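Local coordinates for protein malic enzyme (PDB 3NV9) that probably catalyses the oxidative decarboxylation of malate to pyruvate with NADP as hydride acceptor, and works as a deeply entangled dimer that activates metronidazole, at residues Ala25-Thr29 and Arg350-Pro354; Gln30-Leu35 and Cys476-Ala480; Leu298-Ser302 and Val323-Ala327; Gly307-Ala311 and Pro331-Pro335. All coordinates share one frame; numbering follows the deposited sequence.

Contact 1 of 4, residues Ala25-Thr29 and Arg350-Pro354. With NA (sodium ion), chain J.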
loop_
_atom_site.group_PDB
_atom_site.type_symbol
_atom_site.label_atom_id
_atom_site.label_comp_id
_atom_site.label_asym_id
_atom_site.label_seq_id
_atom_site.Cartn_x
_atom_site.Cartn_y
_atom_site.Cartn_z
ATOM N N ALA A 25 -35.729 -6.148 -9.317
ATOM C CA ALA A 25 -34.557 -5.299 -9.577
ATOM C C ALA A 25 -34.128 -4.464 -8.373
ATOM O O ALA A 25 -32.936 -4.359 -8.054
ATOM C CB ALA A 25 -34.755 -4.398 -10.823
ATOM N N VAL A 26 -35.098 -3.859 -7.695
ATOM C CA VAL A 26 -34.778 -2.996 -6.558
ATOM C C VAL A 26 -34.242 -3.870 -5.454
ATOM O O VAL A 26 -33.268 -3.491 -4.840
ATOM C CB VAL A 26 -36.009 -2.189 -6.073
ATOM C CG1 VAL A 26 -35.738 -1.494 -4.682
ATOM C CG2 VAL A 26 -36.379 -1.151 -7.120
ATOM N N ALA A 27 -34.849 -5.039 -5.215
ATOM C CA ALA A 27 -34.424 -5.950 -4.134
ATOM C C ALA A 27 -33.045 -6.516 -4.357
ATOM O O ALA A 27 -32.321 -6.680 -3.397
ATOM C CB ALA A 27 -35.408 -7.093 -3.877
ATOM N N LYS A 28 -32.652 -6.776 -5.593
ATOM C CA LYS A 28 -31.247 -7.137 -5.832
ATOM C C LYS A 28 -30.286 -6.032 -5.432
ATOM O O LYS A 28 -29.197 -6.309 -4.896
ATOM C CB LYS A 28 -31.009 -7.477 -7.285
ATOM C CG LYS A 28 -31.588 -8.841 -7.656
ATOM C CD LYS A 28 -31.829 -8.969 -9.185
ATOM C CE LYS A 28 -30.506 -9.078 -9.946
ATOM N NZ LYS A 28 -30.750 -9.398 -11.386
ATOM N N THR A 29 -30.678 -4.784 -5.698
ATOM C CA THR A 29 -29.827 -3.644 -5.437
ATOM C C THR A 29 -29.649 -3.543 -3.902
ATOM O O THR A 29 -28.536 -3.530 -3.392
ATOM C CB THR A 29 -30.387 -2.357 -6.124
ATOM O OG1 THR A 29 -30.696 -2.644 -7.504
ATOM C CG2 THR A 29 -29.361 -1.194 -6.135
ATOM N N ARG A 350 -23.094 -3.834 -13.788
ATOM C CA ARG A 350 -23.281 -4.732 -12.638
ATOM C C ARG A 350 -23.097 -6.213 -12.958
ATOM O O ARG A 350 -23.499 -6.670 -14.027
ATOM C CB ARG A 350 -24.694 -4.527 -12.051
ATOM C CG ARG A 350 -24.897 -3.158 -11.508
ATOM C CD ARG A 350 -26.351 -2.795 -11.208
ATOM N NE ARG A 350 -26.970 -3.755 -10.307
ATOM C CZ ARG A 350 -28.053 -3.521 -9.560
ATOM N NH1 ARG A 350 -28.633 -2.314 -9.533
ATOM N NH2 ARG A 350 -28.518 -4.484 -8.774
ATOM N N GLY A 351 -22.559 -6.984 -12.010
ATOM C CA GLY A 351 -22.483 -8.443 -12.173
ATOM C C GLY A 351 -23.718 -9.220 -11.774
ATOM O O GLY A 351 -23.713 -10.448 -11.796
ATOM N N ASP A 352 -24.795 -8.519 -11.375
ATOM C CA ASP A 352 -26.019 -9.217 -11.040
ATOM C C ASP A 352 -27.048 -9.203 -12.162
ATOM O O ASP A 352 -28.185 -9.731 -11.986
ATOM C CB ASP A 352 -26.603 -8.774 -9.695
ATOM C CG ASP A 352 -26.994 -7.301 -9.668
ATOM O OD1 ASP A 352 -26.297 -6.414 -10.207
ATOM O OD2 ASP A 352 -28.006 -7.029 -9.021
ATOM N N PHE A 353 -26.647 -8.625 -13.294
ATOM C CA PHE A 353 -27.412 -8.669 -14.551
ATOM C C PHE A 353 -26.508 -9.234 -15.596
ATOM O O PHE A 353 -25.307 -9.131 -15.460
ATOM C CB PHE A 353 -27.872 -7.270 -15.010
ATOM C CG PHE A 353 -28.871 -6.655 -14.096
ATOM C CD1 PHE A 353 -30.097 -7.266 -13.879
ATOM C CD2 PHE A 353 -28.569 -5.473 -13.398
ATOM C CE1 PHE A 353 -31.043 -6.717 -12.938
ATOM C CE2 PHE A 353 -29.512 -4.886 -12.467
ATOM C CZ PHE A 353 -30.760 -5.516 -12.256
ATOM N N PRO A 354 -27.072 -9.828 -16.654
ATOM C CA PRO A 354 -26.216 -10.236 -17.778
ATOM C C PRO A 354 -25.392 -9.097 -18.398
ATOM O O PRO A 354 -25.753 -7.918 -18.277
ATOM C CB PRO A 354 -27.239 -10.756 -18.816
ATOM C CG PRO A 354 -28.387 -11.342 -17.910
ATOM C CD PRO A 354 -28.481 -10.263 -16.834
HETATM NA NA NA J . -24.618 -6.190 -16.474
#

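Contact 2 of 4, residues Gln30-Leu35 and Cys476-Ala480. With SO4 (sulfate ion), chain D.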
loop_
_atom_site.group_PDB
_atom_site.type_symbol
_atom_site.label_atom_id
_atom_site.label_comp_id
_atom_site.label_asym_id
_atom_site.label_seq_id
_atom_site.Cartn_x
_atom_site.Cartn_y
_atom_site.Cartn_z
ATOM N N GLN A 30 -30.769 -3.527 -3.191
ATOM C CA GLN A 30 -30.823 -3.442 -1.743
ATOM C C GLN A 30 -30.139 -4.641 -1.087
ATOM O O GLN A 30 -29.416 -4.453 -0.115
ATOM C CB GLN A 30 -32.270 -3.293 -1.294
ATOM C CG GLN A 30 -32.813 -1.807 -1.459
ATOM C CD GLN A 30 -31.981 -0.804 -0.625
ATOM O OE1 GLN A 30 -31.767 -1.048 0.554
ATOM N NE2 GLN A 30 -31.427 0.255 -1.265
ATOM N N PHE A 31 -30.311 -5.852 -1.625
ATOM C CA PHE A 31 -29.595 -7.029 -1.056
ATOM C C PHE A 31 -28.059 -6.823 -1.087
ATOM O O PHE A 31 -27.376 -6.942 -0.024
ATOM C CB PHE A 31 -29.962 -8.335 -1.751
ATOM C CG PHE A 31 -29.038 -9.495 -1.409
ATOM C CD1 PHE A 31 -29.135 -10.141 -0.171
ATOM C CD2 PHE A 31 -28.064 -9.924 -2.320
ATOM C CE1 PHE A 31 -28.258 -11.208 0.165
ATOM C CE2 PHE A 31 -27.206 -11.004 -2.014
ATOM C CZ PHE A 31 -27.296 -11.645 -0.767
ATOM N N TYR A 32 -27.538 -6.479 -2.269
ATOM C CA TYR A 32 -26.121 -6.274 -2.437
ATOM C C TYR A 32 -25.591 -5.076 -1.696
ATOM O O TYR A 32 -24.498 -5.152 -1.147
ATOM C CB TYR A 32 -25.711 -6.258 -3.893
ATOM C CG TYR A 32 -25.703 -7.653 -4.493
ATOM C CD1 TYR A 32 -24.873 -8.661 -3.976
ATOM C CD2 TYR A 32 -26.529 -7.974 -5.560
ATOM C CE1 TYR A 32 -24.885 -9.925 -4.501
ATOM C CE2 TYR A 32 -26.535 -9.248 -6.092
ATOM C CZ TYR A 32 -25.721 -10.200 -5.574
ATOM O OH TYR A 32 -25.746 -11.454 -6.132
ATOM N N LYS A 33 -26.338 -3.975 -1.620
ATOM C CA LYS A 33 -25.877 -2.908 -0.723
ATOM C C LYS A 33 -25.830 -3.380 0.732
ATOM O O LYS A 33 -24.855 -3.146 1.418
ATOM C CB LYS A 33 -26.738 -1.643 -0.828
ATOM C CG LYS A 33 -26.716 -0.896 -2.199
ATOM C CD LYS A 33 -27.875 0.159 -2.303
ATOM C CE LYS A 33 -27.498 1.250 -3.375
ATOM N NZ LYS A 33 -28.642 2.214 -3.743
ATOM N N GLU A 34 -26.880 -4.036 1.224
ATOM C CA GLU A 34 -26.876 -4.442 2.633
ATOM C C GLU A 34 -25.809 -5.513 2.943
ATOM O O GLU A 34 -25.182 -5.486 4.011
ATOM C CB GLU A 34 -28.264 -4.930 2.976
ATOM C CG GLU A 34 -28.440 -5.335 4.415
ATOM C CD GLU A 34 -28.427 -4.170 5.405
ATOM O OE1 GLU A 34 -28.421 -2.971 5.024
ATOM O OE2 GLU A 34 -28.408 -4.489 6.606
ATOM N N LEU A 35 -25.604 -6.451 2.012
ATOM C CA LEU A 35 -24.513 -7.423 2.120
ATOM C C LEU A 35 -23.187 -6.705 2.024
ATOM O O LEU A 35 -22.277 -7.054 2.751
ATOM C CB LEU A 35 -24.543 -8.477 1.018
ATOM C CG LEU A 35 -23.493 -9.598 1.110
ATOM C CD1 LEU A 35 -23.715 -10.291 2.500
ATOM C CD2 LEU A 35 -23.682 -10.642 -0.015
ATOM N N CYS A 476 -29.677 -10.575 5.303
ATOM C CA CYS A 476 -29.641 -9.616 4.203
ATOM C C CYS A 476 -30.757 -9.872 3.187
ATOM O O CYS A 476 -31.329 -8.935 2.627
ATOM C CB CYS A 476 -28.268 -9.548 3.513
ATOM S SG CYS A 476 -26.966 -9.005 4.549
ATOM N N LEU A 477 -31.055 -11.139 2.950
ATOM C CA LEU A 477 -32.147 -11.498 2.027
ATOM C C LEU A 477 -33.500 -10.924 2.500
ATOM O O LEU A 477 -34.091 -10.080 1.819
ATOM C CB LEU A 477 -32.192 -13.012 1.798
ATOM C CG LEU A 477 -33.155 -13.482 0.700
ATOM C CD1 LEU A 477 -32.991 -12.706 -0.559
ATOM C CD2 LEU A 477 -33.020 -14.963 0.422
ATOM N N ALA A 478 -33.935 -11.335 3.689
ATOM C CA ALA A 478 -35.119 -10.799 4.347
ATOM C C ALA A 478 -35.156 -9.262 4.292
ATOM O O ALA A 478 -36.168 -8.664 3.970
ATOM C CB ALA A 478 -35.174 -11.300 5.832
ATOM N N TYR A 479 -34.036 -8.630 4.595
ATOM C CA TYR A 479 -33.936 -7.183 4.562
ATOM C C TYR A 479 -34.327 -6.673 3.182
ATOM O O TYR A 479 -35.137 -5.720 3.042
ATOM C CB TYR A 479 -32.497 -6.809 4.872
ATOM C CG TYR A 479 -32.158 -5.371 4.703
ATOM C CD1 TYR A 479 -31.840 -4.856 3.421
ATOM C CD2 TYR A 479 -32.172 -4.499 5.813
ATOM C CE1 TYR A 479 -31.529 -3.509 3.237
ATOM C CE2 TYR A 479 -31.864 -3.108 5.638
ATOM C CZ TYR A 479 -31.532 -2.638 4.345
ATOM O OH TYR A 479 -31.187 -1.322 4.161
ATOM N N ALA A 480 -33.766 -7.324 2.154
ATOM C CA ALA A 480 -33.960 -6.840 0.797
ATOM C C ALA A 480 -35.423 -6.995 0.427
ATOM O O ALA A 480 -36.015 -6.056 -0.114
ATOM C CB ALA A 480 -33.057 -7.547 -0.208
HETATM S S SO4 D . -29.112 3.017 -0.024
HETATM O O1 SO4 D . -29.398 3.188 -1.429
HETATM O O2 SO4 D . -27.667 2.686 0.050
HETATM O O3 SO4 D . -29.339 4.249 0.733
HETATM O O4 SO4 D . -29.979 1.970 0.516
#

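Contact 3 of 4, residues Leu298-Ser302 and Val323-Ala327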
loop_
_atom_site.group_PDB
_atom_site.type_symbol
_atom_site.label_atom_id
_atom_site.label_comp_id
_atom_site.label_asym_id
_atom_site.label_seq_id
_atom_site.Cartn_x
_atom_site.Cartn_y
_atom_site.Cartn_z
ATOM N N LEU A 298 -26.792 2.586 -28.546
ATOM C CA LEU A 298 -27.061 3.642 -27.588
ATOM C C LEU A 298 -26.198 3.277 -26.418
ATOM O O LEU A 298 -26.310 2.136 -25.876
ATOM C CB LEU A 298 -28.539 3.620 -27.164
ATOM C CG LEU A 298 -29.035 4.549 -26.032
ATOM C CD1 LEU A 298 -28.409 5.905 -26.182
ATOM C CD2 LEU A 298 -30.599 4.671 -26.010
ATOM N N ILE A 299 -25.337 4.218 -26.039
ATOM C CA ILE A 299 -24.360 3.975 -24.987
ATOM C C ILE A 299 -24.409 5.123 -23.965
ATOM O O ILE A 299 -24.162 6.300 -24.342
ATOM C CB ILE A 299 -22.912 3.825 -25.573
ATOM C CG1 ILE A 299 -22.788 2.607 -26.494
ATOM C CG2 ILE A 299 -21.902 3.719 -24.490
ATOM C CD1 ILE A 299 -21.319 2.372 -27.009
ATOM N N SER A 300 -24.743 4.788 -22.718
ATOM C CA SER A 300 -24.709 5.736 -21.598
ATOM C C SER A 300 -23.870 5.271 -20.397
ATOM O O SER A 300 -23.952 4.103 -19.991
ATOM C CB SER A 300 -26.130 6.033 -21.097
ATOM O OG SER A 300 -26.097 7.048 -20.090
ATOM N N LEU A 301 -23.095 6.216 -19.849
ATOM C CA LEU A 301 -22.394 6.114 -18.560
ATOM C C LEU A 301 -22.451 7.489 -17.882
ATOM O O LEU A 301 -21.438 8.190 -17.699
ATOM C CB LEU A 301 -20.935 5.664 -18.715
ATOM C CG LEU A 301 -20.529 4.681 -17.602
ATOM C CD1 LEU A 301 -19.165 4.033 -17.843
ATOM C CD2 LEU A 301 -20.629 5.294 -16.145
ATOM N N SER A 302 -23.673 7.865 -17.538
ATOM C CA SER A 302 -23.959 9.099 -16.861
ATOM C C SER A 302 -23.338 9.017 -15.474
ATOM O O SER A 302 -23.744 8.188 -14.661
ATOM C CB SER A 302 -25.490 9.256 -16.790
ATOM O OG SER A 302 -25.891 10.166 -15.772
ATOM N N VAL A 323 -28.100 -1.661 -26.423
ATOM C CA VAL A 323 -28.163 -0.587 -25.431
ATOM C C VAL A 323 -27.199 -0.835 -24.271
ATOM O O VAL A 323 -27.366 -1.808 -23.571
ATOM C CB VAL A 323 -29.577 -0.487 -24.853
ATOM C CG1 VAL A 323 -29.668 0.583 -23.794
ATOM C CG2 VAL A 323 -30.662 -0.288 -26.023
ATOM N N PHE A 324 -26.194 0.037 -24.070
ATOM C CA PHE A 324 -25.354 -0.056 -22.867
ATOM C C PHE A 324 -25.728 1.027 -21.859
ATOM O O PHE A 324 -25.619 2.199 -22.137
ATOM C CB PHE A 324 -23.863 0.001 -23.216
ATOM C CG PHE A 324 -23.375 -1.153 -24.084
ATOM C CD1 PHE A 324 -24.190 -2.273 -24.357
ATOM C CD2 PHE A 324 -22.064 -1.146 -24.583
ATOM C CE1 PHE A 324 -23.688 -3.328 -25.141
ATOM C CE2 PHE A 324 -21.561 -2.194 -25.365
ATOM C CZ PHE A 324 -22.381 -3.277 -25.666
ATOM N N CYS A 325 -26.176 0.608 -20.679
ATOM C CA CYS A 325 -26.544 1.524 -19.591
ATOM C C CYS A 325 -25.657 1.210 -18.387
ATOM O O CYS A 325 -26.020 0.389 -17.542
ATOM C CB CYS A 325 -27.987 1.274 -19.199
ATOM S SG CYS A 325 -29.145 1.860 -20.392
ATOM N N CYS A 326 -24.512 1.866 -18.282
ATOM C CA CYS A 326 -23.504 1.361 -17.345
ATOM C C CYS A 326 -23.361 2.165 -16.020
ATOM O O CYS A 326 -22.464 1.936 -15.232
ATOM C CB CYS A 326 -22.178 1.128 -18.108
ATOM S SG CYS A 326 -22.417 -0.229 -19.391
ATOM N N ALA A 327 -24.281 3.081 -15.760
ATOM C CA ALA A 327 -24.192 3.824 -14.499
ATOM C C ALA A 327 -24.323 2.857 -13.327
ATOM O O ALA A 327 -25.063 1.880 -13.365
ATOM C CB ALA A 327 -25.266 4.995 -14.415
#

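Contact 4 of 4, residues Gly307-Ala311 and Pro331-Pro335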
loop_
_atom_site.group_PDB
_atom_site.type_symbol
_atom_site.label_atom_id
_atom_site.label_comp_id
_atom_site.label_asym_id
_atom_site.label_seq_id
_atom_site.Cartn_x
_atom_site.Cartn_y
_atom_site.Cartn_z
ATOM N N GLY A 307 -28.691 8.758 -14.221
ATOM C CA GLY A 307 -28.858 9.243 -15.585
ATOM C C GLY A 307 -30.240 8.939 -16.089
ATOM O O GLY A 307 -31.121 8.504 -15.341
ATOM N N VAL A 308 -30.453 9.202 -17.362
ATOM C CA VAL A 308 -31.728 8.909 -17.994
ATOM C C VAL A 308 -31.523 8.193 -19.319
ATOM O O VAL A 308 -30.858 8.702 -20.210
ATOM C CB VAL A 308 -32.528 10.178 -18.342
ATOM C CG1 VAL A 308 -33.885 9.766 -18.980
ATOM C CG2 VAL A 308 -32.734 11.079 -17.139
ATOM N N VAL A 309 -32.138 7.028 -19.451
ATOM C CA VAL A 309 -32.376 6.428 -20.742
ATOM C C VAL A 309 -33.857 6.095 -20.809
ATOM O O VAL A 309 -34.375 5.446 -19.919
ATOM C CB VAL A 309 -31.475 5.185 -20.944
ATOM C CG1 VAL A 309 -31.987 4.288 -22.098
ATOM C CG2 VAL A 309 -30.053 5.635 -21.146
ATOM N N LYS A 310 -34.549 6.535 -21.862
ATOM C CA LYS A 310 -36.018 6.402 -21.935
ATOM C C LYS A 310 -36.427 5.188 -22.730
ATOM O O LYS A 310 -35.714 4.810 -23.674
ATOM C CB LYS A 310 -36.618 7.661 -22.559
ATOM C CG LYS A 310 -36.428 8.919 -21.712
ATOM C CD LYS A 310 -37.088 10.195 -22.333
ATOM C CE LYS A 310 -36.931 11.401 -21.384
ATOM N NZ LYS A 310 -36.998 12.749 -21.998
ATOM N N ALA A 311 -37.535 4.551 -22.324
ATOM C CA ALA A 311 -38.135 3.422 -23.035
ATOM C C ALA A 311 -38.444 3.786 -24.465
ATOM O O ALA A 311 -38.319 2.949 -25.389
ATOM C CB ALA A 311 -39.447 2.994 -22.373
ATOM N N PRO A 331 -28.233 1.251 -13.007
ATOM C CA PRO A 331 -28.138 1.760 -14.390
ATOM C C PRO A 331 -29.267 2.719 -14.816
ATOM O O PRO A 331 -30.338 2.775 -14.208
ATOM C CB PRO A 331 -28.280 0.512 -15.226
ATOM C CG PRO A 331 -29.189 -0.340 -14.389
ATOM C CD PRO A 331 -28.653 -0.148 -12.989
ATOM N N GLU A 332 -29.021 3.437 -15.891
ATOM C CA GLU A 332 -29.951 4.445 -16.367
ATOM C C GLU A 332 -31.363 3.892 -16.583
ATOM O O GLU A 332 -32.338 4.618 -16.453
ATOM C CB GLU A 332 -29.386 5.050 -17.649
ATOM C CG GLU A 332 -28.135 5.862 -17.399
ATOM C CD GLU A 332 -26.832 5.047 -17.487
ATOM O OE1 GLU A 332 -26.803 3.811 -17.185
ATOM O OE2 GLU A 332 -25.806 5.690 -17.820
ATOM N N ILE A 333 -31.452 2.625 -16.942
ATOM C CA ILE A 333 -32.701 1.951 -17.094
ATOM C C ILE A 333 -32.378 0.491 -16.798
ATOM O O ILE A 333 -31.282 0.044 -17.088
ATOM C CB ILE A 333 -33.343 2.135 -18.530
ATOM C CG1 ILE A 333 -34.859 2.011 -18.443
ATOM C CG2 ILE A 333 -32.824 1.073 -19.526
ATOM C CD1 ILE A 333 -35.598 1.978 -19.813
ATOM N N TYR A 334 -33.296 -0.258 -16.198
ATOM C CA TYR A 334 -32.977 -1.655 -15.902
ATOM C C TYR A 334 -33.156 -2.518 -17.156
ATOM O O TYR A 334 -33.963 -2.196 -18.019
ATOM C CB TYR A 334 -33.831 -2.233 -14.751
ATOM C CG TYR A 334 -33.445 -1.801 -13.340
ATOM C CD1 TYR A 334 -34.286 -0.946 -12.597
ATOM C CD2 TYR A 334 -32.262 -2.285 -12.720
ATOM C CE1 TYR A 334 -33.983 -0.571 -11.299
ATOM C CE2 TYR A 334 -31.921 -1.921 -11.396
ATOM C CZ TYR A 334 -32.803 -1.062 -10.701
ATOM O OH TYR A 334 -32.537 -0.711 -9.417
ATOM N N PRO A 335 -32.394 -3.613 -17.254
ATOM C CA PRO A 335 -32.473 -4.532 -18.405
ATOM C C PRO A 335 -33.903 -4.933 -18.790
ATOM O O PRO A 335 -34.231 -4.883 -19.977
ATOM C CB PRO A 335 -31.672 -5.768 -17.928
ATOM C CG PRO A 335 -30.614 -5.170 -16.977
ATOM C CD PRO A 335 -31.218 -3.880 -16.392
HETATM O O HOH W 1 -32.403 6.620 -14.398
HETATM O O HOH W 2 -34.797 5.504 -16.940
#

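Contact 1 of 4, residues Ala25-Thr29 and Arg350-Pro354
Lys28 and Arg350 reach past each other in opposite directions, each gripping the other's segment. The lysine chain bends at its third torsion (chi3 71°), which brings NZ 2.7 Å from the carbonyl oxygen of Asp352 in a hydrogen bond, while its CE lies 3.4 Å from Asp352 OD2. NZ also passes 3.1 Å from Phe353 CE1, and Glu12 gives it a salt bridge. Going the other way, the end of the Arg350 guanidinium meets the helix: NH1 and NH2 both donate to Thr29 OG1, at 2.9 and 3.1 Å, with the oxygen in the guanidinium plane. Thr29 OG1 hands its own proton to Ala25 O one turn back. The loop 350-354 follows strand 345-348, the outermost strand of the Rossmann sheet within this chain, so these bonds tie that domain to the N-terminal helix 21-43. Asp352 fixes the guanidinium from its side edge: NE bonds OD1, and NH2 forms a salt bridge with OD2 at 2.6 Å, both through syn lone pairs. Phe353 lies across one guanidinium face, CE2 3.5 Å above the plane, and its CZ meets Ala25 CB edge-on. Behind the loop, the carbonyl oxygens of Arg350 and Pro354 bind a sodium ion together with Thr348.

Contact 2 of 4, residues Gln30-Leu35 and Cys476-Ala480
Glu34 lies flat on the ring of Tyr479, with carboxylate and ring planes only 15° apart. Its CG sits 3.7 Å from the ring centroid, nearly on the normal, a CH-pi contact, and OE1 lies over the same face, 3.2 Å from Tyr479 CZ. The geometry follows from the glutamate's shape: CG points anti to the backbone N (chi1 -178°) and the chain then folds at chi2, laying the carboxylate along the ring. Arg71 of the second subunit takes both polar ends, with a salt bridge to Glu34 OE1 and a hydrogen bond to Tyr479 OH, so the stack is held from across the dimer interface. Gln30 comes at the edge of the same ring, its OE1 3.6 Å from Tyr479 CE1. NE2, the other end of the amide, donates to O4 of a sulfate, probably from the crystallisation liquor, which Lys33 NZ and Arg71 of the second subunit also hold.

Here the N-terminal helix 21-43 packs on the C-terminal helix 470-485. Segments 30-35 and 476-480 cross with 137° between their N-to-C directions and a closest axis approach of 8.4 Å. They come closest where a small residue faces the partner: Ala480 CB is 3.5 Å from Phe31 CB. The Phe31 ring then reaches along the other helix, with Leu477 N at its edge and CE1 3.7 Å from Cys476 CB. Cys476 SG in turn lies against Leu35, 3.8 Å from its CA. Leu11 of helix 11-14 packs on both Phe31 and Leu477.

Contact 3 of 4, residues Leu298-Ser302 and Val323-Ala327
Phe324 is bonded through both its backbone N and O to the neighbouring strand: its N donates to Leu298 O at 2.8 Å, and its O accepts from Ser300 N in an almost straight bond (176° at the hydrogen). This is the pattern of parallel strands, and 297-300 and 322-325 are indeed adjacent members of the Rossmann sheet, joined as a beta-alpha-beta unit through helix 311-315. Pairing runs on past the strands, where Cys326 N donates to Ser300 O at 2.9 Å. A CA-H...O contact from Val323 CA to Leu298 O, 3.3 Å, adds to the main bonds.

Ile299 and Phe324 share one face of the sheet, with Ile299 CG1 4.3 Å from Phe324 CD2, and both lean on Thr202 of helix 193-213. Leu298 and Val323 occupy the other face, where both touch Met317. Beyond the strand ends, Leu301 CG packs against Cys326 CB at 3.9 Å, and Ala327 CB comes 3.5 Å from Ser302 O.

Further out, strand 222-225 flanks the pair through backbone bonds to Ile299, and strand 345-348 does so through Val323. The outgoing chains are positioned by Glu332: its OE2 is hydrogen-bonded to Ser300 OG and takes Ser302 N, while its OE1 accepts Ala327 N, so that one carboxylate spans both strand ends; Ser300 OG is also hydrogen-bonded to Ile225 O.

Contact 4 of 4, residues Gly307-Ala311 and Pro331-Pro335
Gly307 and Glu332 bring the two irregular chains closest, their CA atoms 5.0 Å apart, yet no direct backbone hydrogen bond joins the segments. A water does it instead, donating to Val309 O at 3.0 Å and to Glu332 O at 2.7 Å. Glu332 presents its aliphatic part to the contact: CG rests 3.9 Å from Gly307 CA, where the bare glycine lets the chain come near, and CB meets Val309 CG2 at 3.6 Å. The chain then bends at chi2 (90°), turning the carboxylate away from Val309 and back toward the strand ends, where Ser300 is among its partners.

Both segments are crossover loops of the Rossmann domain, leaving the C-terminal ends of neighbouring parallel strands. Each runs into a helix, 311-315 or 335-340, with Lys310 and Tyr334 at the N-cap positions. Beside the glutamate, Val309 CG1 faces Ile333 CG2 at 4.2 Å, and both residues touch Cys325 of strand 322-325. The longer branch of Ile333 starts roughly anti to the backbone N (chi1 -153°) and runs alongside the other chain, its CD1 3.7 Å from Val309 O and 4.1 Å from Ala311 N at the start of the helix.

How the contacts relate
Contacts 3 and 4 form one unit of the Rossmann domain, their centres about 8 Å apart: the first pairs two parallel strands, the second packs the loops that leave them, and their segments alternate along the chain. Contacts 1 and 2, centres about 11 Å apart, sit on successive turns of helix 21-43. Contact 1 is the bridge between these groups, since Tyr334 and Pro335 of contact 4 pack on Phe353. Contacts 2 and 3 have centres about 25 Å apart. In sequence, contacts 1 and 2 span most of the chain and enclose the other two; the helices near the two ends of the chain, 21-43 and 470-485, pack together, and both contacts on helix 21-43 touch the second subunit.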